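Local coordinates for peroxisomal fatty acid beta-oxidation multifunctional protein MFP2 (Arabidopsis thaliana, PDB 2WTB), which catalyses the hydration and dehydrogenation steps of peroxisomal fatty acid beta-oxidation, acting on enoyl-CoA and 3-hydroxyacyl-CoA substrates during seed germination, at residues A[127-132]-A[173-178]; A[143-148]-A[272-277]; A[308-313]-A[469-474]; A[456-461]-A[658-663]; A[523-528]-A[622-627]. All blocks are in the same frame, centred on the assembly; numbering follows the deposited sequence.

Interaction 1 of 5, residues A[127-132]-A[173-178]; sequences RISAPA and VKAEEG
A175 presents its methyl group to a group of oxygens on the facing segment, P131 O, A130 O and S129 OG, a compact example of how a loop can be fitted to the first turn of a helix. The CB of A175 comes within 3.1 Å of the carbonyl oxygen P131 O, and A130 O and the hydroxyl of S129 lie nearby as well. The S129 side chain points at the helix. Its OG lies opposite the backbone N (chi1 -173°), which brings it 3.5 Å from A175 CB and lets it donate to A130 O over 3.3 Å, tilted somewhat from the carbonyl plane. With an alanine here, the A130 carbonyl would probably lose its side-chain donor and A175 CB its contact with the hydroxyl. E176 takes a different route: its chain bends at chi2 (81°) and doubles back to P131, OE2 lying 3.6 Å from P131 CB, with both carboxylate oxygens close to the P131 carbonyl. K174, at the N-cap position of helix 175-181, runs alongside A132, its CD 3.4 Å from A132 O, before its amino end leads away. Strand 126-129 belongs to the main sheet of the enoyl-CoA hydratase/isomerase region, where S129 pairs through its backbone with A186, so the contact joins the end of a sheet strand to the start of a helix. Across the two segments it rests largely on a methyl set among oxygens, while the clear side-chain hydrogen bond, from S129 to A130, lies within 127-132.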
# COMPACT_ATOMS: atom_id res chain seq x y z
N ARG A 127 15.48 16.50 22.91
CA ARG A 127 15.08 15.14 22.53
C ARG A 127 16.18 14.10 22.69
O ARG A 127 17.25 14.20 22.09
CB ARG A 127 14.54 15.13 21.10
CG ARG A 127 13.17 15.78 20.98
CD ARG A 127 13.06 16.60 19.71
NE ARG A 127 12.37 17.85 20.00
CZ ARG A 127 12.98 19.01 20.18
NH1 ARG A 127 14.30 19.10 20.07
NH2 ARG A 127 12.27 20.10 20.45
N ILE A 128 15.90 13.09 23.50
CA ILE A 128 16.79 11.94 23.64
C ILE A 128 16.15 10.74 22.95
O ILE A 128 14.96 10.50 23.11
CB ILE A 128 17.04 11.59 25.12
CG1 ILE A 128 17.42 12.85 25.90
CG2 ILE A 128 18.12 10.53 25.24
CD1 ILE A 128 18.52 13.66 25.25
N SER A 129 16.94 10.00 22.19
CA SER A 129 16.40 8.89 21.42
C SER A 129 17.29 7.65 21.45
O SER A 129 18.50 7.74 21.61
CB SER A 129 16.16 9.31 19.97
OG SER A 129 15.49 8.30 19.24
N ALA A 130 16.66 6.49 21.29
CA ALA A 130 17.37 5.22 21.19
C ALA A 130 17.85 5.03 19.76
O ALA A 130 17.23 5.53 18.83
CB ALA A 130 16.48 4.08 21.62
N PRO A 131 18.96 4.29 19.59
CA PRO A 131 19.69 4.13 18.33
C PRO A 131 18.85 4.14 17.04
O PRO A 131 18.93 5.12 16.30
CB PRO A 131 20.38 2.78 18.51
CG PRO A 131 20.70 2.76 19.97
CD PRO A 131 19.59 3.52 20.68
N ALA A 132 18.08 3.10 16.77
CA ALA A 132 17.42 2.99 15.47
C ALA A 132 15.95 3.42 15.45
O ALA A 132 15.17 2.92 14.64
CB ALA A 132 17.57 1.58 14.92
N VAL A 173 12.63 8.77 9.31
CA VAL A 173 14.09 8.84 9.36
C VAL A 173 14.59 8.23 10.68
O VAL A 173 13.94 8.36 11.71
CB VAL A 173 14.60 10.28 9.22
CG1 VAL A 173 14.22 11.11 10.44
CG2 VAL A 173 16.10 10.30 9.02
N LYS A 174 15.74 7.57 10.63
CA LYS A 174 16.30 6.94 11.82
C LYS A 174 16.87 7.97 12.79
O LYS A 174 17.18 9.10 12.40
CB LYS A 174 17.38 5.92 11.44
CG LYS A 174 16.84 4.72 10.68
CD LYS A 174 15.70 4.06 11.43
CE LYS A 174 15.13 2.88 10.65
NZ LYS A 174 14.52 3.32 9.36
N ALA A 175 16.98 7.59 14.05
CA ALA A 175 17.44 8.50 15.09
C ALA A 175 18.82 9.08 14.77
O ALA A 175 19.05 10.28 14.96
CB ALA A 175 17.46 7.80 16.45
N GLU A 176 19.72 8.24 14.28
CA GLU A 176 21.07 8.66 13.94
C GLU A 176 21.07 9.85 12.99
O GLU A 176 21.63 10.90 13.29
CB GLU A 176 21.88 7.51 13.34
CG GLU A 176 22.41 6.51 14.35
CD GLU A 176 21.38 5.49 14.79
OE1 GLU A 176 20.37 5.30 14.07
OE2 GLU A 176 21.57 4.86 15.86
N GLU A 177 20.43 9.68 11.84
CA GLU A 177 20.33 10.76 10.87
C GLU A 177 19.60 11.95 11.48
O GLU A 177 19.94 13.11 11.22
CB GLU A 177 19.61 10.30 9.60
CG GLU A 177 19.49 11.38 8.53
CD GLU A 177 18.88 10.87 7.24
OE1 GLU A 177 18.70 9.64 7.11
OE2 GLU A 177 18.59 11.70 6.36
N GLY A 178 18.60 11.66 12.31
CA GLY A 178 17.85 12.71 13.00
C GLY A 178 18.74 13.52 13.91
O GLY A 178 18.56 14.73 14.07

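Interaction 2 of 5, residues A[143-148]-A[272-277]; sequences GVIPGF and EVASQV
V273 and A274 meet I145 from the later part of helix 263-277, where the carbonyl oxygen of E272 is gripped by three donors: the hydroxyl of S275, with OG 3.0 Å from E272 O, and more weakly the backbone N of S275 and of Q276. Across from this turn, I145 does most of the touching. Its CG1 sits between the backbone N and the carbonyl carbon (chi1 83°), the crowded position, and this directs CD1 at the helix, 3.5 Å from V273 CG1. The two side chains meet at about a right angle, while I145 CG1 lies 4.0 Å from A274 CB. One turn on, V277 turns its branches to V144 and the G143 carbonyl: V277 CG1 lies 3.8 Å from V144 CG2, again nearly perpendicular, and V277 CG2, which also faces I145, is 3.3 Å from G143 O. The example is one of a loop packed against a helix by branched aliphatic groups. That loop belongs to the predicted active site of the crotonase-type domain: V144 touches E139, the probable proton acceptor, and F148 N donates to the carboxylate of E119, the probable nucleophile, so helix 263-277 probably backs a loop beside the active site.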
# COMPACT_ATOMS: atom_id res chain seq x y z
N GLY A 143 -3.79 11.31 3.28
CA GLY A 143 -4.47 12.46 2.71
C GLY A 143 -4.76 13.52 3.74
O GLY A 143 -5.58 14.41 3.52
N VAL A 144 -4.09 13.42 4.89
CA VAL A 144 -4.25 14.39 5.95
C VAL A 144 -2.93 15.15 6.15
O VAL A 144 -1.96 14.88 5.45
CB VAL A 144 -4.72 13.72 7.26
CG1 VAL A 144 -3.58 12.93 7.89
CG2 VAL A 144 -5.28 14.75 8.23
N ILE A 145 -2.91 16.09 7.09
CA ILE A 145 -1.70 16.86 7.36
C ILE A 145 -1.35 16.84 8.84
O ILE A 145 -2.20 16.54 9.68
CB ILE A 145 -1.86 18.33 6.94
CG1 ILE A 145 -2.57 19.12 8.05
CG2 ILE A 145 -2.59 18.44 5.61
CD1 ILE A 145 -2.48 20.61 7.89
N PRO A 146 -0.08 17.14 9.17
CA PRO A 146 0.33 17.30 10.57
C PRO A 146 -0.51 18.38 11.24
O PRO A 146 -0.60 19.49 10.72
CB PRO A 146 1.78 17.76 10.46
CG PRO A 146 2.25 17.20 9.16
CD PRO A 146 1.06 17.26 8.24
N GLY A 147 -1.12 18.06 12.38
CA GLY A 147 -2.05 18.98 13.01
C GLY A 147 -1.71 19.35 14.44
O GLY A 147 -2.54 19.89 15.16
N PHE A 148 -0.47 19.08 14.84
CA PHE A 148 -0.04 19.41 16.19
C PHE A 148 1.16 20.36 16.20
O PHE A 148 1.80 20.55 17.23
CB PHE A 148 0.28 18.14 16.99
CG PHE A 148 -0.92 17.29 17.28
CD1 PHE A 148 -0.93 15.94 16.95
CD2 PHE A 148 -2.04 17.83 17.89
CE1 PHE A 148 -2.03 15.15 17.22
CE2 PHE A 148 -3.15 17.04 18.16
CZ PHE A 148 -3.14 15.70 17.83
N GLU A 272 -6.63 25.20 10.61
CA GLU A 272 -7.70 25.40 9.64
C GLU A 272 -7.61 24.39 8.50
O GLU A 272 -8.60 23.77 8.12
CB GLU A 272 -7.66 26.83 9.08
CG GLU A 272 -8.75 27.13 8.06
CD GLU A 272 -8.68 28.56 7.54
OE1 GLU A 272 -7.90 29.36 8.10
OE2 GLU A 272 -9.41 28.88 6.58
N VAL A 273 -6.41 24.23 7.95
CA VAL A 273 -6.17 23.29 6.86
C VAL A 273 -6.49 21.86 7.26
O VAL A 273 -6.97 21.06 6.44
CB VAL A 273 -4.71 23.37 6.36
CG1 VAL A 273 -4.40 22.20 5.44
CG2 VAL A 273 -4.46 24.69 5.66
N ALA A 274 -6.24 21.53 8.52
CA ALA A 274 -6.45 20.18 9.02
C ALA A 274 -7.94 19.86 9.17
O ALA A 274 -8.36 18.73 8.94
CB ALA A 274 -5.73 19.99 10.35
N SER A 275 -8.72 20.86 9.56
CA SER A 275 -10.15 20.66 9.81
C SER A 275 -10.95 20.58 8.52
O SER A 275 -12.11 20.16 8.52
CB SER A 275 -10.70 21.77 10.71
OG SER A 275 -10.79 23.00 10.00
N GLN A 276 -10.34 20.99 7.41
CA GLN A 276 -11.03 20.97 6.13
C GLN A 276 -10.49 19.88 5.20
O GLN A 276 -11.18 19.42 4.30
CB GLN A 276 -10.95 22.34 5.45
CG GLN A 276 -9.54 22.87 5.25
CD GLN A 276 -9.51 24.35 4.94
OE1 GLN A 276 -10.56 25.00 4.87
NE2 GLN A 276 -8.32 24.90 4.75
N VAL A 277 -9.25 19.47 5.45
CA VAL A 277 -8.62 18.43 4.63
C VAL A 277 -9.28 17.07 4.86
O VAL A 277 -9.21 16.19 4.02
CB VAL A 277 -7.11 18.32 4.92
CG1 VAL A 277 -6.87 17.61 6.24
CG2 VAL A 277 -6.41 17.59 3.78

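Interaction 3 of 5, residues A[308-313]-A[469-474]; sequences VPRKIK and SAQVIV
P309 and V474 bring the two backbones closest, their CA atoms 5.7 Å apart where the irregular segment 308-313 passes the first turns of helix 470-482. The side chain that bridges them is Q471. Its CG stands trans to the backbone N (chi1 174°), the chain bends at the next bond, and NE2 donates to V308 O over 3.0 Å in a nearly straight bond (173°). The acceptor lies in the plane of the amide, whereas the donor stands above the plane of the V308 carbonyl. NE2 is engaged a second time, by D475 OD1, while D475 OD2 forms a salt bridge with R310 NE; one carboxylate thus steadies both the amide and the guanidinium. Those two flat groups stand almost perpendicular to each other (84°), and R310 CG passes 3.8 Å from Q471 NE2. A leucine in place of this glutamine would probably leave V308 O without this donor and D475 OD1 without the amide. The principle illustrated is how the lead-in to a Rossmann-type fold is fixed: segment 308-313 runs straight into strand 315-318 of the parallel part of the NAD-binding sheet, and helix 470-482 lies in the same domain, after strand 459-464. Beside the polar pair, P309 and V474 supply apolar contact, with P309 CG 4.0 Å from V474 CG1, the two side chains crossing obliquely. The same methyl lies 3.7 Å from P309 N, over the start of the ring. Further along, the methyl CG2 of V472 comes to the edge of the R310 guanidinium, 4.1 Å from NH2.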
# COMPACT_ATOMS: atom_id res chain seq x y z
N VAL A 308 -3.86 -21.41 13.95
CA VAL A 308 -2.62 -20.66 14.06
C VAL A 308 -1.68 -21.08 12.94
O VAL A 308 -1.61 -22.26 12.61
CB VAL A 308 -1.95 -20.90 15.44
CG1 VAL A 308 -0.50 -20.44 15.42
CG2 VAL A 308 -2.73 -20.21 16.55
N PRO A 309 -0.97 -20.12 12.35
CA PRO A 309 -0.08 -20.43 11.23
C PRO A 309 1.00 -21.42 11.63
O PRO A 309 1.58 -21.29 12.71
CB PRO A 309 0.55 -19.08 10.90
CG PRO A 309 -0.39 -18.06 11.45
CD PRO A 309 -0.97 -18.68 12.68
N ARG A 310 1.25 -22.41 10.78
CA ARG A 310 2.37 -23.33 10.98
C ARG A 310 3.67 -22.66 10.57
O ARG A 310 3.68 -21.73 9.76
CB ARG A 310 2.16 -24.61 10.17
CG ARG A 310 1.12 -25.55 10.75
CD ARG A 310 0.98 -26.82 9.90
NE ARG A 310 0.26 -26.58 8.66
CZ ARG A 310 0.05 -27.50 7.73
NH1 ARG A 310 0.51 -28.73 7.89
NH2 ARG A 310 -0.63 -27.19 6.63
N LYS A 311 4.78 -23.14 11.13
CA LYS A 311 6.09 -22.61 10.76
C LYS A 311 6.61 -23.34 9.52
O LYS A 311 6.87 -24.54 9.56
CB LYS A 311 7.08 -22.74 11.92
CG LYS A 311 8.41 -22.07 11.67
CD LYS A 311 8.24 -20.57 11.46
CE LYS A 311 9.56 -19.90 11.13
NZ LYS A 311 10.14 -20.39 9.84
N ILE A 312 6.74 -22.60 8.43
CA ILE A 312 7.29 -23.14 7.19
C ILE A 312 8.80 -22.93 7.16
O ILE A 312 9.28 -21.80 7.10
CB ILE A 312 6.63 -22.50 5.95
CG1 ILE A 312 5.17 -22.92 5.86
CG2 ILE A 312 7.38 -22.87 4.68
CD1 ILE A 312 4.45 -22.35 4.66
N LYS A 313 9.55 -24.03 7.21
CA LYS A 313 11.00 -23.96 7.35
C LYS A 313 11.75 -24.21 6.05
O LYS A 313 12.95 -23.95 5.96
CB LYS A 313 11.47 -24.93 8.44
CG LYS A 313 10.95 -24.61 9.83
CD LYS A 313 11.63 -25.48 10.88
CE LYS A 313 11.27 -25.03 12.29
NZ LYS A 313 9.84 -25.28 12.63
N SER A 469 -8.16 -26.60 2.66
CA SER A 469 -8.40 -26.58 4.10
C SER A 469 -8.07 -25.21 4.70
O SER A 469 -7.11 -24.56 4.29
CB SER A 469 -7.58 -27.66 4.80
OG SER A 469 -6.21 -27.32 4.82
N ALA A 470 -8.88 -24.79 5.66
CA ALA A 470 -8.68 -23.51 6.31
C ALA A 470 -7.26 -23.35 6.83
O ALA A 470 -6.67 -22.27 6.72
CB ALA A 470 -9.68 -23.33 7.45
N GLN A 471 -6.71 -24.42 7.38
CA GLN A 471 -5.38 -24.38 7.98
C GLN A 471 -4.29 -24.06 6.96
O GLN A 471 -3.30 -23.41 7.28
CB GLN A 471 -5.06 -25.69 8.70
CG GLN A 471 -3.63 -25.78 9.22
CD GLN A 471 -3.36 -24.83 10.37
OE1 GLN A 471 -4.08 -24.81 11.36
NE2 GLN A 471 -2.30 -24.04 10.24
N VAL A 472 -4.48 -24.52 5.72
CA VAL A 472 -3.53 -24.22 4.65
C VAL A 472 -3.62 -22.75 4.26
O VAL A 472 -2.61 -22.10 4.01
CB VAL A 472 -3.76 -25.12 3.42
CG1 VAL A 472 -2.90 -24.65 2.25
CG2 VAL A 472 -3.45 -26.56 3.75
N ILE A 473 -4.84 -22.22 4.22
CA ILE A 473 -5.06 -20.82 3.91
C ILE A 473 -4.45 -19.92 4.98
O ILE A 473 -3.76 -18.95 4.68
CB ILE A 473 -6.56 -20.50 3.76
CG1 ILE A 473 -7.11 -21.17 2.50
CG2 ILE A 473 -6.78 -19.01 3.71
CD1 ILE A 473 -8.62 -21.08 2.37
N VAL A 474 -4.71 -20.26 6.24
CA VAL A 474 -4.13 -19.53 7.36
C VAL A 474 -2.60 -19.56 7.28
O VAL A 474 -1.94 -18.58 7.63
CB VAL A 474 -4.60 -20.11 8.71
CG1 VAL A 474 -3.64 -19.74 9.83
CG2 VAL A 474 -6.02 -19.65 9.02

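Interaction 4 of 5, residues A[456-461]-A[658-663]; sequences IMPLLE and GIMGMG
M457, the first residue of segment 456-461 to touch the helix, does so with its sulfur: SD lies 4.2 Å from the carbonyl oxygen M660 O, a loose approach to the helix backbone. P458 follows with its ring turned to the M660 side chain. The ring atom P458 CB lies 3.9 Å from M660 CG, and P458 CG is equally near that methylene, so the thioether chain passes over one flank of the ring, with M660 SD close to P458 CB too. L459 comes next, and its CA is 6.0 Å from that of M660. Its CG lies trans to the backbone N (chi1 -169°), carrying the fork of methyls to the helix. One prong, CD1, is 4.1 Å from M660 CB; the other, CD2, is 4.1 Å from G661 CA. The absence of a side chain on G661 matters in this spot, because a CB there would come tightly against L459 CD2. M660 is thus shared by proline and leucine and also touches T486, while L459 packs on F451 and V498 as well. The case exemplifies an apolar seam between a sheet and a helix. The beginning of strand 459-464, which runs antiparallel to strand 445-450 in the extended Rossmann-type sheet of the NAD-binding region, rests on the last turns of helix 651-662 from the C-terminal helical part of the dehydrogenase.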
# COMPACT_ATOMS: atom_id res chain seq x y z
N ILE A 456 8.57 -7.67 -6.70
CA ILE A 456 8.25 -6.24 -6.58
C ILE A 456 6.76 -6.01 -6.37
O ILE A 456 6.36 -5.23 -5.51
CB ILE A 456 8.72 -5.44 -7.81
CG1 ILE A 456 10.24 -5.38 -7.87
CG2 ILE A 456 8.14 -4.03 -7.77
CD1 ILE A 456 10.88 -6.61 -8.45
N MET A 457 5.94 -6.68 -7.17
CA MET A 457 4.49 -6.54 -7.06
C MET A 457 4.04 -6.95 -5.67
O MET A 457 4.30 -8.07 -5.23
CB MET A 457 3.79 -7.38 -8.13
CG MET A 457 2.46 -6.80 -8.59
SD MET A 457 2.64 -5.15 -9.28
CE MET A 457 4.04 -5.38 -10.37
N PRO A 458 3.36 -6.04 -4.96
CA PRO A 458 3.03 -6.19 -3.54
C PRO A 458 1.87 -7.15 -3.30
O PRO A 458 1.69 -7.62 -2.18
CB PRO A 458 2.60 -4.77 -3.13
CG PRO A 458 2.82 -3.89 -4.34
CD PRO A 458 2.81 -4.80 -5.52
N LEU A 459 1.09 -7.43 -4.34
CA LEU A 459 -0.11 -8.24 -4.18
C LEU A 459 0.16 -9.73 -4.28
O LEU A 459 1.08 -10.17 -4.98
CB LEU A 459 -1.16 -7.85 -5.22
CG LEU A 459 -2.56 -8.43 -5.00
CD1 LEU A 459 -3.24 -7.74 -3.83
CD2 LEU A 459 -3.40 -8.31 -6.26
N LEU A 460 -0.64 -10.51 -3.56
CA LEU A 460 -0.61 -11.96 -3.65
C LEU A 460 -2.04 -12.49 -3.58
O LEU A 460 -2.75 -12.25 -2.61
CB LEU A 460 0.21 -12.55 -2.51
CG LEU A 460 0.05 -14.06 -2.31
CD1 LEU A 460 0.39 -14.82 -3.59
CD2 LEU A 460 0.89 -14.55 -1.14
N GLU A 461 -2.44 -13.21 -4.62
CA GLU A 461 -3.76 -13.83 -4.63
C GLU A 461 -3.69 -15.25 -4.09
O GLU A 461 -3.11 -16.14 -4.71
CB GLU A 461 -4.34 -13.85 -6.05
CG GLU A 461 -5.20 -12.65 -6.40
CD GLU A 461 -5.89 -12.81 -7.75
OE1 GLU A 461 -5.35 -13.54 -8.61
OE2 GLU A 461 -6.96 -12.21 -7.94
N GLY A 658 -7.70 -4.26 -7.14
CA GLY A 658 -7.57 -3.39 -8.29
C GLY A 658 -6.47 -2.37 -8.09
O GLY A 658 -5.67 -2.11 -8.99
N ILE A 659 -6.44 -1.79 -6.90
CA ILE A 659 -5.43 -0.79 -6.56
C ILE A 659 -4.02 -1.34 -6.65
O ILE A 659 -3.16 -0.77 -7.31
CB ILE A 659 -5.65 -0.24 -5.13
CG1 ILE A 659 -6.81 0.75 -5.11
CG2 ILE A 659 -4.38 0.41 -4.60
CD1 ILE A 659 -7.16 1.26 -3.73
N MET A 660 -3.79 -2.47 -5.99
CA MET A 660 -2.45 -3.01 -5.81
C MET A 660 -2.02 -3.91 -6.96
O MET A 660 -0.84 -4.24 -7.11
CB MET A 660 -2.36 -3.76 -4.48
CG MET A 660 -1.02 -3.63 -3.79
SD MET A 660 -1.16 -3.97 -2.02
CE MET A 660 -2.52 -2.88 -1.59
N GLY A 661 -2.98 -4.32 -7.78
CA GLY A 661 -2.69 -5.20 -8.90
C GLY A 661 -2.69 -4.47 -10.23
O GLY A 661 -1.95 -4.83 -11.14
N MET A 662 -3.52 -3.43 -10.33
CA MET A 662 -3.67 -2.70 -11.59
C MET A 662 -3.53 -1.19 -11.39
O MET A 662 -4.04 -0.40 -12.19
CB MET A 662 -5.02 -3.03 -12.23
CG MET A 662 -5.11 -4.44 -12.79
SD MET A 662 -4.17 -4.63 -14.32
CE MET A 662 -4.51 -6.35 -14.71
N GLY A 663 -2.83 -0.80 -10.33
CA GLY A 663 -2.52 0.59 -10.08
C GLY A 663 -3.69 1.55 -10.12
O GLY A 663 -3.54 2.71 -10.49

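Interaction 5 of 5, residues A[523-528]-A[622-627]; sequences DRAISK and LSEKDI
The carboxylate of E624 is the flat group of this contact, and it turns both oxygens to the ammonium of K528. OE1 lies 3.0 Å and OE2 3.3 Å from K528 NZ, forming a salt bridge whose two hydrogen bonds are both weak, with K528 CE also drawn up beside OE1. The two chains meet at about a right angle. K528 leaves its helix with CG trans to the backbone N (chi1 -177°) and bends once, at chi3, to bring its end over; E624 starts with CG trans to its carbonyl carbon (chi1 -76°) and runs out straight from there. The charge pair lies at the exposed margin, and E624 sits near the N-terminal end of helix 624-644, whose dipole would probably favour a negative charge. Beneath the charges, the contact turns apolar. A525 fits its methyl against the stem of the glutamate, with A525 CB 3.6 Å from E624 CG. The small side chain is consistent with so close an approach, A525 CA being 5.2 Å from E624 CA. The same methyl lies 4.1 Å from I627 CD1, and on the buried side I526 CD1 lies 4.0 Å from I627 CG2, a methyl-to-methyl contact. As an example of helix pairing, it shows an apolar centre with a charge pair at its solvent-facing margin. Helix 519-529 is also tied to helix 535-542, since D523 accepts from F536 N and R537 N and I526 packs on P535; I526 also reaches further along helix 624-644, to T631 and F632.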
# COMPACT_ATOMS: atom_id res chain seq x y z
N ASP A 523 -5.60 6.49 -23.87
CA ASP A 523 -4.51 6.35 -22.92
C ASP A 523 -4.29 7.61 -22.09
O ASP A 523 -4.12 7.53 -20.87
CB ASP A 523 -3.21 5.97 -23.64
CG ASP A 523 -3.18 4.51 -24.05
OD1 ASP A 523 -4.24 3.85 -23.97
OD2 ASP A 523 -2.10 4.02 -24.45
N ARG A 524 -4.31 8.76 -22.74
CA ARG A 524 -4.08 10.03 -22.06
C ARG A 524 -5.19 10.34 -21.06
O ARG A 524 -4.94 10.82 -19.96
CB ARG A 524 -3.94 11.17 -23.07
N ALA A 525 -6.43 10.05 -21.46
CA ALA A 525 -7.57 10.32 -20.60
C ALA A 525 -7.51 9.47 -19.34
O ALA A 525 -7.88 9.91 -18.25
CB ALA A 525 -8.87 10.05 -21.35
N ILE A 526 -7.02 8.24 -19.49
CA ILE A 526 -7.02 7.26 -18.41
C ILE A 526 -5.74 7.32 -17.57
O ILE A 526 -5.77 7.01 -16.38
CB ILE A 526 -7.25 5.84 -18.96
CG1 ILE A 526 -8.64 5.74 -19.59
CG2 ILE A 526 -7.08 4.81 -17.86
CD1 ILE A 526 -8.93 4.42 -20.25
N SER A 527 -4.64 7.72 -18.19
CA SER A 527 -3.39 7.89 -17.45
C SER A 527 -3.48 9.10 -16.54
O SER A 527 -2.77 9.20 -15.54
CB SER A 527 -2.21 8.04 -18.41
OG SER A 527 -1.94 6.83 -19.09
N LYS A 528 -4.36 10.03 -16.90
CA LYS A 528 -4.58 11.23 -16.10
C LYS A 528 -5.63 10.94 -15.05
O LYS A 528 -5.66 11.57 -13.99
CB LYS A 528 -5.03 12.39 -16.99
CG LYS A 528 -5.22 13.71 -16.25
CD LYS A 528 -5.36 14.87 -17.21
CE LYS A 528 -6.56 14.70 -18.13
NZ LYS A 528 -6.70 15.83 -19.09
N LEU A 622 -15.30 11.20 -28.29
CA LEU A 622 -15.88 11.07 -26.96
C LEU A 622 -15.10 11.92 -25.96
O LEU A 622 -13.92 12.21 -26.16
CB LEU A 622 -15.89 9.60 -26.52
N SER A 623 -15.78 12.32 -24.89
CA SER A 623 -15.15 13.11 -23.84
C SER A 623 -14.29 12.22 -22.95
O SER A 623 -14.51 11.01 -22.88
CB SER A 623 -16.21 13.83 -23.00
OG SER A 623 -15.62 14.52 -21.91
N GLU A 624 -13.31 12.81 -22.28
CA GLU A 624 -12.43 12.06 -21.39
C GLU A 624 -13.24 11.36 -20.30
O GLU A 624 -12.91 10.24 -19.90
CB GLU A 624 -11.37 12.97 -20.77
CG GLU A 624 -10.24 13.34 -21.71
CD GLU A 624 -9.12 14.09 -21.01
OE1 GLU A 624 -9.20 14.25 -19.77
OE2 GLU A 624 -8.17 14.51 -21.69
N LYS A 625 -14.29 12.02 -19.83
CA LYS A 625 -15.19 11.42 -18.86
C LYS A 625 -15.84 10.16 -19.44
O LYS A 625 -15.95 9.14 -18.78
CB LYS A 625 -16.27 12.41 -18.42
CG LYS A 625 -17.32 11.81 -17.51
CD LYS A 625 -18.40 12.82 -17.15
CE LYS A 625 -19.41 12.22 -16.19
NZ LYS A 625 -20.50 13.17 -15.84
N ASP A 626 -16.26 10.26 -20.70
CA ASP A 626 -16.93 9.16 -21.39
C ASP A 626 -15.98 8.00 -21.66
O ASP A 626 -16.35 6.84 -21.48
CB ASP A 626 -17.56 9.65 -22.70
CG ASP A 626 -18.71 10.60 -22.46
OD1 ASP A 626 -19.22 10.64 -21.32
OD2 ASP A 626 -19.11 11.31 -23.42
N ILE A 627 -14.76 8.30 -22.10
CA ILE A 627 -13.75 7.27 -22.30
C ILE A 627 -13.59 6.47 -21.02
O ILE A 627 -13.72 5.24 -21.01
CB ILE A 627 -12.39 7.86 -22.68
CG1 ILE A 627 -12.39 8.34 -24.14
CG2 ILE A 627 -11.29 6.83 -22.48
CD1 ILE A 627 -11.08 8.94 -24.58

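Overall arrangement
From the N terminus, interaction 1 closes a short loop within the hydratase region, joining the end of a sheet strand to the start of a helix. Interaction 2 begins inside that loop and crosses it, tying the active-site loop to helix 263-277 much later in the chain. The dehydrogenase part follows in series. Interaction 3 binds the entry of the NAD-binding domain to helix 470-482, and interaction 4 crosses it, carrying strand 459-464 to helix 651-662. Interaction 5, nested inside the loop closed by interaction 4, joins two helices of the C-terminal part. Interactions 4 and 5 have centres about 23 Å apart; interactions 3 and 5 lie on opposite sides of the chain's centre.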